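Local coordinates for protein thiosulfate reductase (Thermus thermophilus, PDB 2VPZ) that probably reduces sulfur compounds such as polysulfide or thiosulfate, using a molybdenum-bound pterin dinucleotide cofactor and a 4Fe-4S cluster, at residues V670-V675 / V736-L741. Sequence-based numbering, arbitrary orientation.
Sequences VNQDGV and VNFVRL
Val670 and Arg740 face each other as a hydrogen-bonded antiparallel pair, joined by Val670 N to Arg740 O at 3.0 Å, almost straight at 173°, and by Arg740 N to Val670 O at 2.9 Å. Asn671 and Val739 form the next, non-hydrogen-bonded pair, whose CA atoms make C-H...O contacts with carbonyls of neighbouring residues, Val739 CA with Val670 O and Asn671 CA with Phe738 O, both 3.3 Å. Beyond it Gln672 N reaches Phe738 O at 3.2 Å, more bent at 138°, as 670-675 leaves the strand for the type I turn from Asn671 to Gly674. This turn, closed by Gly674 N to Asn671 O and Asn671 N to Val675 O, connects strand 666-671 to strand 676-683; at Gly674 a CB would jam against the carbonyl O of Asp673, which glycine avoids.

On the Val670 face, the branched valine offers CB and CG1 to the guanidinium of Arg740. CB sits 3.6 Å above the guanidinium plane, offset toward the rim, and NH1 approaches CG1 to 3.5 Å. With CG between the backbone N and carbonyl carbon (chi1 70°) and a bend at chi3, the long arginine runs alongside Val670, its NH2 having a weak, long ion pair with Glu742. A serine in place of Arg740 would probably leave Val670 CB and CG1 without their flat cover. On the opposite face, Val739 packs on Leu669 and Val693. Gln672, bent at chi2, carries its amide to the Phe738 backbone, beside Asn737, whose ND2 is bonded to Leu734 O and Arg722 O.

Main-chain bonds thus fix the register of two central strands in the C-terminal dinucleotide-binding domain, with aliphatic packing on the Val739 face and, on the other, an apolar valine covered by a charged group that stays partly exposed.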
ATOM      1  N   VAL A 670      23.084 -31.585 -20.194  1.00 36.36           N
ATOM      2  CA  VAL A 670      24.082 -32.284 -21.005  1.00 38.39           C
ATOM      3  C   VAL A 670      24.976 -31.208 -21.688  1.00 39.57           C
ATOM      4  O   VAL A 670      24.454 -30.256 -22.281  1.00 40.13           O
ATOM      5  CB  VAL A 670      23.373 -33.215 -22.092  1.00 38.23           C
ATOM      6  CG1 VAL A 670      24.386 -34.231 -22.661  1.00 35.86           C
ATOM      7  CG2 VAL A 670      22.164 -33.960 -21.440  1.00 37.49           C
ATOM      8  N   ASN A 671      26.298 -31.309 -21.568  1.00 40.18           N
ATOM      9  CA  ASN A 671      27.154 -30.294 -22.192  1.00 43.33           C
ATOM     10  C   ASN A 671      27.557 -30.645 -23.640  1.00 44.16           C
ATOM     11  O   ASN A 671      27.231 -31.729 -24.125  1.00 44.88           O
ATOM     12  CB  ASN A 671      28.398 -29.906 -21.316  1.00 42.13           C
ATOM     13  CG  ASN A 671      29.452 -31.023 -21.192  1.00 40.89           C
ATOM     14  OD1 ASN A 671      30.480 -30.836 -20.509  1.00 41.80           O
ATOM     15  ND2 ASN A 671      29.217 -32.155 -21.839  1.00 39.25           N
ATOM     16  N   GLN A 672      28.220 -29.717 -24.322  1.00 44.55           N
ATOM     17  CA  GLN A 672      28.639 -29.899 -25.706  1.00 45.30           C
ATOM     18  C   GLN A 672      29.470 -31.199 -25.897  1.00 45.37           C
ATOM     19  O   GLN A 672      29.525 -31.745 -27.008  1.00 46.35           O
ATOM     20  CB  GLN A 672      29.391 -28.639 -26.218  1.00 45.54           C
ATOM     21  CG  GLN A 672      30.821 -28.406 -25.657  1.00 46.29           C
ATOM     22  CD  GLN A 672      30.872 -27.888 -24.217  1.00 46.90           C
ATOM     23  OE1 GLN A 672      31.736 -28.298 -23.422  1.00 47.63           O
ATOM     24  NE2 GLN A 672      29.969 -26.964 -23.871  1.00 46.50           N
ATOM     25  N   ASP A 673      30.072 -31.709 -24.819  1.00 45.29           N
ATOM     26  CA  ASP A 673      30.860 -32.954 -24.868  1.00 45.37           C
ATOM     27  C   ASP A 673      30.136 -34.232 -24.347  1.00 45.10           C
ATOM     28  O   ASP A 673      30.798 -35.224 -24.043  1.00 45.01           O
ATOM     29  CB  ASP A 673      32.207 -32.793 -24.120  1.00 48.76           C
ATOM     30  CG  ASP A 673      33.100 -31.690 -24.712  1.00 50.98           C
ATOM     31  OD1 ASP A 673      33.232 -31.633 -25.954  1.00 51.86           O
ATOM     32  OD2 ASP A 673      33.663 -30.892 -23.936  1.00 52.32           O
ATOM     33  N   GLY A 674      28.808 -34.199 -24.239  1.00 44.21           N
ATOM     34  CA  GLY A 674      28.045 -35.325 -23.762  1.00 43.29           C
ATOM     35  C   GLY A 674      27.931 -35.631 -22.261  1.00 43.50           C
ATOM     36  O   GLY A 674      27.174 -36.528 -21.858  1.00 44.71           O
ATOM     37  N   VAL A 675      28.661 -34.934 -21.404  1.00 42.81           N
ATOM     38  CA  VAL A 675      28.564 -35.186 -19.965  1.00 41.46           C
ATOM     39  C   VAL A 675      27.179 -34.710 -19.435  1.00 42.17           C
ATOM     40  O   VAL A 675      26.723 -33.588 -19.740  1.00 41.60           O
ATOM     41  CB  VAL A 675      29.747 -34.505 -19.127  1.00 40.45           C
ATOM     42  CG1 VAL A 675      29.606 -34.824 -17.637  1.00 38.70           C
ATOM     43  CG2 VAL A 675      31.122 -35.007 -19.640  1.00 38.77           C
ATOM     44  N   VAL A 736      32.610 -20.582 -20.819  1.00 36.68           N
ATOM     45  CA  VAL A 736      32.884 -20.939 -22.191  1.00 37.02           C
ATOM     46  C   VAL A 736      32.181 -22.307 -22.509  1.00 37.19           C
ATOM     47  O   VAL A 736      32.228 -22.817 -23.639  1.00 38.07           O
ATOM     48  CB  VAL A 736      34.477 -20.876 -22.225  1.00 36.63           C
ATOM     49  CG1 VAL A 736      35.078 -22.184 -22.623  1.00 37.09           C
ATOM     50  CG2 VAL A 736      34.971 -19.647 -22.984  1.00 36.29           C
ATOM     51  N   ASN A 737      31.497 -22.861 -21.505  1.00 36.74           N
ATOM     52  CA  ASN A 737      30.764 -24.130 -21.652  1.00 35.81           C
ATOM     53  C   ASN A 737      29.287 -23.880 -21.977  1.00 35.58           C
ATOM     54  O   ASN A 737      28.687 -22.912 -21.507  1.00 35.65           O
ATOM     55  CB  ASN A 737      30.908 -25.001 -20.387  1.00 35.37           C
ATOM     56  CG  ASN A 737      32.338 -25.528 -20.186  1.00 35.80           C
ATOM     57  OD1 ASN A 737      32.726 -26.551 -20.758  1.00 35.15           O
ATOM     58  ND2 ASN A 737      33.125 -24.806 -19.384  1.00 35.66           N
ATOM     59  N   PHE A 738      28.730 -24.752 -22.810  1.00 36.01           N
ATOM     60  CA  PHE A 738      27.350 -24.698 -23.260  1.00 36.04           C
ATOM     61  C   PHE A 738      26.656 -25.978 -22.796  1.00 35.93           C
ATOM     62  O   PHE A 738      27.262 -27.061 -22.756  1.00 37.35           O
ATOM     63  CB  PHE A 738      27.313 -24.538 -24.797  1.00 36.45           C
ATOM     64  CG  PHE A 738      28.192 -23.399 -25.329  1.00 36.72           C
ATOM     65  CD1 PHE A 738      29.269 -23.662 -26.178  1.00 36.95           C
ATOM     66  CD2 PHE A 738      27.942 -22.065 -24.964  1.00 37.48           C
ATOM     67  CE1 PHE A 738      30.107 -22.611 -26.651  1.00 38.06           C
ATOM     68  CE2 PHE A 738      28.766 -20.997 -25.428  1.00 38.03           C
ATOM     69  CZ  PHE A 738      29.848 -21.275 -26.274  1.00 38.11           C
ATOM     70  N   VAL A 739      25.389 -25.843 -22.446  1.00 35.42           N
ATOM     71  CA  VAL A 739      24.602 -26.934 -21.917  1.00 35.32           C
ATOM     72  C   VAL A 739      23.175 -26.953 -22.514  1.00 35.86           C
ATOM     73  O   VAL A 739      22.653 -25.891 -22.882  1.00 34.83           O
ATOM     74  CB  VAL A 739      24.555 -26.753 -20.363  1.00 35.95           C
ATOM     75  CG1 VAL A 739      23.346 -25.906 -19.963  1.00 35.95           C
ATOM     76  CG2 VAL A 739      24.606 -28.087 -19.665  1.00 36.61           C
ATOM     77  N   ARG A 740      22.574 -28.140 -22.668  1.00 35.71           N
ATOM     78  CA  ARG A 740      21.190 -28.261 -23.153  1.00 35.98           C
ATOM     79  C   ARG A 740      20.372 -29.090 -22.134  1.00 36.11           C
ATOM     80  O   ARG A 740      20.944 -29.879 -21.372  1.00 37.00           O
ATOM     81  CB  ARG A 740      21.124 -28.874 -24.540  1.00 37.37           C
ATOM     82  CG  ARG A 740      21.475 -30.296 -24.509  1.00 40.16           C
ATOM     83  CD  ARG A 740      21.728 -30.849 -25.856  1.00 41.30           C
ATOM     84  NE  ARG A 740      21.242 -32.198 -25.796  1.00 44.69           N
ATOM     85  CZ  ARG A 740      22.013 -33.257 -25.736  1.00 46.63           C
ATOM     86  NH1 ARG A 740      23.316 -33.089 -25.755  1.00 48.96           N
ATOM     87  NH2 ARG A 740      21.486 -34.476 -25.608  1.00 46.78           N
ATOM     88  N   LEU A 741      19.053 -28.902 -22.104  1.00 37.50           N
ATOM     89  CA  LEU A 741      18.184 -29.577 -21.137  1.00 38.95           C
ATOM     90  C   LEU A 741      17.328 -30.722 -21.712  1.00 41.22           C
ATOM     91  O   LEU A 741      16.665 -30.563 -22.736  1.00 42.45           O
ATOM     92  CB  LEU A 741      17.293 -28.557 -20.388  1.00 36.36           C
ATOM     93  CG  LEU A 741      17.387 -27.021 -20.286  1.00 36.03           C
ATOM     94  CD1 LEU A 741      16.528 -26.683 -19.060  1.00 34.79           C
ATOM     95  CD2 LEU A 741      18.805 -26.402 -20.130  1.00 35.12           C
TER